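Local coordinates for uncharacterized protein (Trypanosoma congolense, PDB 4E40) that is the trypanosome cell-surface receptor for haptoglobin-hemoglobin, represented here by its elongated helical-bundle part, and probably serves heme uptake, at residues 88-93 with 238-243; 7-12 with 16-21. All coordinates share one frame; numbering follows the deposited sequence.

How the interactions relate
Both contacts belong to the same helical receptor domain but lie on opposite sides of the chain's centre, toward the two ends of the elongated bundle, their own centres about 79 Å apart and their nearest atoms about 61 Å. Interaction 1 is the more buried: three of its four touching residues are buried, and it joins two long helices, 82-147 and 192-246, by mostly apolar packing with a glutamate at the edge; no hydrogen bond passes between the two segments. Interaction 2 is partly buried and local, folding a loop back on helix 12-26 that follows it; a backbone hydrogen bond within that helix accompanies one leucine-alanine contact. Helix 82-147 supplies one segment of interaction 1 and outside neighbours to interaction 2.

Interaction 1. Residues 88-93 with 238-243; sequences RKAAAV and EEAETE
Apolar contact between A90 and A240 brings helices 82-147 and 192-246 together. Their CB atoms lie 4.1 Å apart, both methyls point at the opposite segment, and the CA atoms of A90 and A240 are separated by 5.4 Å. A90 CB also rests on the backbone of its partner, 3.9 Å from A240 N. A240 CB meets A91 as well, at 4.4 Å from A91 CB, so the A240 methyl touches two successive residues. The two short segments run nearly antiparallel, with 156° between their directions, and their axes approach to 8.0 Å, a close spacing that the small alanine side chains permit.

A second kind of contact comes from a charged side chain. E239 touches A90 through both its CB and its far end: CG stands anti to the backbone N (chi1 -166°), and the extended chain beyond it brings E239 OE1 to 3.8 Å from A90 CB. These are van der Waals approaches to a methyl group, and no hydrogen bond crosses between the segments.

Within 238-243, T242 OG1 donates to E238 O at 3.2 Å, from above the carbonyl plane, and the same oxygen accepts T242 N. Helix 28-73 adds a third wall: A67 and V71 touch A91, while A70 touches A240.

The result is an alanine-lined helix interface in the bundle, closely spaced through methyl packing, with E239 at its exposed margin.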
loop_
_atom_site.group_PDB
_atom_site.type_symbol
_atom_site.label_atom_id
_atom_site.label_comp_id
_atom_site.label_asym_id
_atom_site.label_seq_id
_atom_site.Cartn_x
_atom_site.Cartn_y
_atom_site.Cartn_z
ATOM N N ARG A 88 -11.016 43.961 -8.226
ATOM C CA ARG A 88 -12.193 43.080 -8.173
ATOM C C ARG A 88 -11.931 41.842 -9.029
ATOM O O ARG A 88 -12.282 40.729 -8.622
ATOM C CB ARG A 88 -13.456 43.808 -8.669
ATOM C CG ARG A 88 -13.900 44.899 -7.655
ATOM C CD ARG A 88 -14.643 46.014 -8.391
ATOM N NE ARG A 88 -14.896 47.080 -7.413
ATOM C CZ ARG A 88 -15.176 48.346 -7.698
ATOM N NH1 ARG A 88 -15.379 49.182 -6.693
ATOM N NH2 ARG A 88 -15.247 48.794 -8.970
ATOM N N LYS A 89 -11.297 42.041 -10.185
ATOM C CA LYS A 89 -11.055 40.859 -11.039
ATOM C C LYS A 89 -10.048 39.915 -10.435
ATOM O O LYS A 89 -10.233 38.673 -10.495
ATOM C CB LYS A 89 -10.556 41.290 -12.410
ATOM C CG LYS A 89 -11.644 41.936 -13.263
ATOM C CD LYS A 89 -11.048 42.388 -14.591
ATOM C CE LYS A 89 -11.913 43.468 -15.192
ATOM N NZ LYS A 89 -11.290 44.097 -16.402
ATOM N N ALA A 90 -8.962 40.476 -9.883
ATOM C CA ALA A 90 -7.943 39.653 -9.247
ATOM C C ALA A 90 -8.509 38.888 -8.055
ATOM O O ALA A 90 -8.209 37.732 -7.826
ATOM C CB ALA A 90 -6.754 40.504 -8.816
ATOM N N ALA A 91 -9.296 39.584 -7.227
ATOM C CA ALA A 91 -9.887 38.866 -6.094
ATOM C C ALA A 91 -10.843 37.743 -6.490
ATOM O O ALA A 91 -10.903 36.698 -5.842
ATOM C CB ALA A 91 -10.640 39.893 -5.198
ATOM N N ALA A 92 -11.574 37.941 -7.606
ATOM C CA ALA A 92 -12.463 36.897 -8.123
ATOM C C ALA A 92 -11.614 35.707 -8.584
ATOM O O ALA A 92 -11.926 34.559 -8.243
ATOM C CB ALA A 92 -13.233 37.445 -9.344
ATOM N N VAL A 93 -10.492 35.998 -9.225
ATOM C CA VAL A 93 -9.519 34.878 -9.572
ATOM C C VAL A 93 -9.034 34.103 -8.343
ATOM O O VAL A 93 -9.005 32.870 -8.316
ATOM C CB VAL A 93 -8.322 35.414 -10.385
ATOM C CG1 VAL A 93 -7.191 34.395 -10.458
ATOM C CG2 VAL A 93 -8.820 35.746 -11.810
ATOM N N GLU A 238 -2.121 38.986 -4.292
ATOM C CA GLU A 238 -1.104 40.011 -4.278
ATOM C C GLU A 238 -1.505 41.187 -5.189
ATOM O O GLU A 238 -1.487 42.378 -4.794
ATOM C CB GLU A 238 0.244 39.423 -4.676
ATOM C CG GLU A 238 0.888 38.518 -3.645
ATOM C CD GLU A 238 2.020 37.693 -4.244
ATOM O OE1 GLU A 238 2.548 38.097 -5.306
ATOM O OE2 GLU A 238 2.381 36.636 -3.676
ATOM N N GLU A 239 -1.925 40.867 -6.412
ATOM C CA GLU A 239 -2.386 41.936 -7.304
ATOM C C GLU A 239 -3.523 42.751 -6.710
ATOM O O GLU A 239 -3.526 44.006 -6.784
ATOM C CB GLU A 239 -2.703 41.414 -8.737
ATOM C CG GLU A 239 -2.822 42.668 -9.639
ATOM C CD GLU A 239 -3.519 42.475 -10.974
ATOM O OE1 GLU A 239 -4.038 41.372 -11.273
ATOM O OE2 GLU A 239 -3.577 43.513 -11.690
ATOM N N ALA A 240 -4.496 42.077 -6.106
ATOM C CA ALA A 240 -5.609 42.773 -5.486
ATOM C C ALA A 240 -5.073 43.743 -4.404
ATOM O O ALA A 240 -5.529 44.884 -4.343
ATOM C CB ALA A 240 -6.636 41.811 -4.909
ATOM N N GLU A 241 -4.140 43.293 -3.570
ATOM C CA GLU A 241 -3.582 44.163 -2.514
ATOM C C GLU A 241 -2.801 45.322 -3.131
ATOM O O GLU A 241 -3.076 46.497 -2.829
ATOM C CB GLU A 241 -2.705 43.358 -1.539
ATOM C CG GLU A 241 -3.471 42.294 -0.763
ATOM C CD GLU A 241 -2.668 41.661 0.366
ATOM O OE1 GLU A 241 -1.921 40.686 0.124
ATOM O OE2 GLU A 241 -2.824 42.119 1.510
ATOM N N THR A 242 -1.850 44.997 -4.004
ATOM C CA THR A 242 -0.996 46.009 -4.615
ATOM C C THR A 242 -1.831 47.100 -5.309
ATOM O O THR A 242 -1.633 48.311 -5.073
ATOM C CB THR A 242 -0.007 45.362 -5.618
ATOM O OG1 THR A 242 0.874 44.502 -4.919
ATOM C CG2 THR A 242 0.866 46.429 -6.284
ATOM N N GLU A 243 -2.810 46.699 -6.117
ATOM C CA GLU A 243 -3.640 47.683 -6.807
ATOM C C GLU A 243 -4.552 48.489 -5.892
ATOM O O GLU A 243 -4.786 49.696 -6.131
ATOM C CB GLU A 243 -4.465 47.023 -7.913
ATOM C CG GLU A 243 -3.592 46.485 -9.044
ATOM C CD GLU A 243 -2.969 47.605 -9.898
ATOM O OE1 GLU A 243 -3.616 48.647 -10.106
ATOM O OE2 GLU A 243 -1.825 47.444 -10.362
#

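Interaction 2. Residues 7-12 with 16-21; sequences VELEDS and AAACEL. Unlike the reference sequence in segment 7-12: E10 (reference Lys), S12 (reference Ala).
L9 reaches from the loop ahead of helix 12-26 to A18 on that helix, making the closely packed part of the contact. Both methyls of its forked end take part: A18 CB lies 3.8 Å from L9 CD1 and 3.9 Å from L9 CD2. These nearly equal separations show the alanine methyl meeting both branches of the leucine. The L9 side chain sets out toward the helix, and with CG anti to its own carbonyl carbon and beside the backbone N (chi1 -62°) it presents both branches to A18 CB. At this point the two backbones are 8.1 Å apart (L9 CA to A18 CA), and the side chains close the distance. L9 and A18 are both buried. From helix 82-147, L144 touches both residues and L143 adds to L9; L182, from a loop, meets A18.

Around S12 and A16 side-chain packing is sparse and faces solvent, although the backbone bond there is well formed. In the first turn of the helix, A16 N donates to S12 O at 3.0 Å with an N-H...O angle of 160°, the donor tilted only 17° from the carbonyl plane. A16 CB lies 3.7 Å from S12 O. The S12 side chain sets out away from segment 16-21, and A16 is exposed.

D11 occupies the N-cap position, where its OD2 accepts the backbone N of D14. Further along, C19 forms a disulfide with C162, tying this helix covalently to a distant part of the chain.

Two chemistries thus divide the contact: apolar contacts hold L9 against A18 and the bundle, whereas on the more open side backbone hydrogen bonding takes over and D11, as N-cap, marks the start of the helix.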
loop_
_atom_site.group_PDB
_atom_site.type_symbol
_atom_site.label_atom_id
_atom_site.label_comp_id
_atom_site.label_asym_id
_atom_site.label_seq_id
_atom_site.Cartn_x
_atom_site.Cartn_y
_atom_site.Cartn_z
ATOM N N VAL A 7 -0.966 -38.692 4.535
ATOM C CA VAL A 7 -0.379 -39.233 3.320
ATOM C C VAL A 7 1.127 -39.539 3.548
ATOM O O VAL A 7 1.801 -38.802 4.251
ATOM C CB VAL A 7 -0.683 -38.281 2.131
ATOM C CG1 VAL A 7 -2.026 -37.599 2.388
ATOM C CG2 VAL A 7 0.358 -37.178 1.967
ATOM N N GLU A 8 1.617 -40.675 3.075
ATOM C CA GLU A 8 3.035 -41.007 3.287
ATOM C C GLU A 8 3.829 -40.689 2.008
ATOM O O GLU A 8 3.271 -40.785 0.916
ATOM C CB GLU A 8 3.199 -42.467 3.625
ATOM C CG GLU A 8 2.933 -42.771 5.076
ATOM C CD GLU A 8 3.562 -44.085 5.461
ATOM O OE1 GLU A 8 3.242 -45.124 4.819
ATOM O OE2 GLU A 8 4.391 -44.067 6.394
ATOM N N LEU A 9 5.066 -40.222 2.130
ATOM C CA LEU A 9 5.845 -39.905 0.906
ATOM C C LEU A 9 6.248 -41.270 0.324
ATOM O O LEU A 9 6.744 -42.148 1.055
ATOM C CB LEU A 9 7.050 -39.012 1.256
ATOM C CG LEU A 9 6.675 -37.622 1.854
ATOM C CD1 LEU A 9 7.841 -36.889 2.484
ATOM C CD2 LEU A 9 6.049 -36.752 0.770
ATOM N N GLU A 10 5.997 -41.448 -0.965
ATOM C CA GLU A 10 5.970 -42.793 -1.562
ATOM C C GLU A 10 7.280 -43.132 -2.270
ATOM O O GLU A 10 7.566 -44.299 -2.551
ATOM C CB GLU A 10 4.812 -42.809 -2.568
ATOM C CG GLU A 10 4.440 -44.133 -3.145
ATOM C CD GLU A 10 3.366 -44.053 -4.252
ATOM O OE1 GLU A 10 2.924 -42.955 -4.636
ATOM O OE2 GLU A 10 2.938 -45.118 -4.740
ATOM N N ASP A 11 8.042 -42.102 -2.645
ATOM C CA ASP A 11 9.229 -42.343 -3.458
ATOM C C ASP A 11 10.212 -41.175 -3.323
ATOM O O ASP A 11 9.893 -40.187 -2.668
ATOM C CB ASP A 11 8.876 -42.606 -4.920
ATOM C CG ASP A 11 7.974 -41.538 -5.503
ATOM O OD1 ASP A 11 6.959 -41.945 -6.194
ATOM O OD2 ASP A 11 8.350 -40.372 -5.438
ATOM N N SER A 12 11.390 -41.322 -3.905
ATOM C CA SER A 12 12.441 -40.278 -3.795
ATOM C C SER A 12 11.970 -38.937 -4.300
ATOM O O SER A 12 12.274 -37.894 -3.696
ATOM C CB SER A 12 13.670 -40.659 -4.641
ATOM O OG SER A 12 14.153 -41.942 -4.210
ATOM N N ALA A 16 11.840 -35.277 -2.361
ATOM C CA ALA A 16 12.502 -34.051 -2.830
ATOM C C ALA A 16 11.485 -32.951 -2.966
ATOM O O ALA A 16 11.734 -31.801 -2.626
ATOM C CB ALA A 16 13.198 -34.314 -4.171
ATOM N N ALA A 17 10.312 -33.305 -3.487
ATOM C CA ALA A 17 9.272 -32.290 -3.584
ATOM C C ALA A 17 8.792 -31.775 -2.212
ATOM O O ALA A 17 8.523 -30.557 -2.072
ATOM C CB ALA A 17 8.072 -32.814 -4.432
ATOM N N ALA A 18 8.709 -32.659 -1.221
ATOM C CA ALA A 18 8.309 -32.213 0.142
ATOM C C ALA A 18 9.408 -31.376 0.767
ATOM O O ALA A 18 9.096 -30.395 1.451
ATOM C CB ALA A 18 7.966 -33.422 1.016
ATOM N N CYS A 19 10.675 -31.708 0.498
ATOM C CA CYS A 19 11.825 -30.893 0.997
ATOM C C CYS A 19 11.716 -29.482 0.449
ATOM O O CYS A 19 11.781 -28.494 1.204
ATOM C CB CYS A 19 13.130 -31.546 0.500
ATOM S SG CYS A 19 14.506 -30.893 1.477
ATOM N N GLU A 20 11.490 -29.379 -0.882
ATOM C CA GLU A 20 11.346 -28.040 -1.499
ATOM C C GLU A 20 10.114 -27.316 -0.944
ATOM O O GLU A 20 10.155 -26.108 -0.698
ATOM C CB GLU A 20 11.282 -28.114 -3.029
ATOM C CG GLU A 20 11.114 -26.742 -3.720
ATOM C CD GLU A 20 12.166 -25.728 -3.305
ATOM O OE1 GLU A 20 13.250 -26.144 -2.803
ATOM O OE2 GLU A 20 11.929 -24.504 -3.442
ATOM N N LEU A 21 8.993 -28.018 -0.816
ATOM C CA LEU A 21 7.782 -27.399 -0.271
ATOM C C LEU A 21 8.046 -26.844 1.139
ATOM O O LEU A 21 7.603 -25.738 1.456
ATOM C CB LEU A 21 6.638 -28.408 -0.195
ATOM C CG LEU A 21 5.303 -27.949 0.394
ATOM C CD1 LEU A 21 4.743 -26.721 -0.346
ATOM C CD2 LEU A 21 4.248 -29.052 0.467
#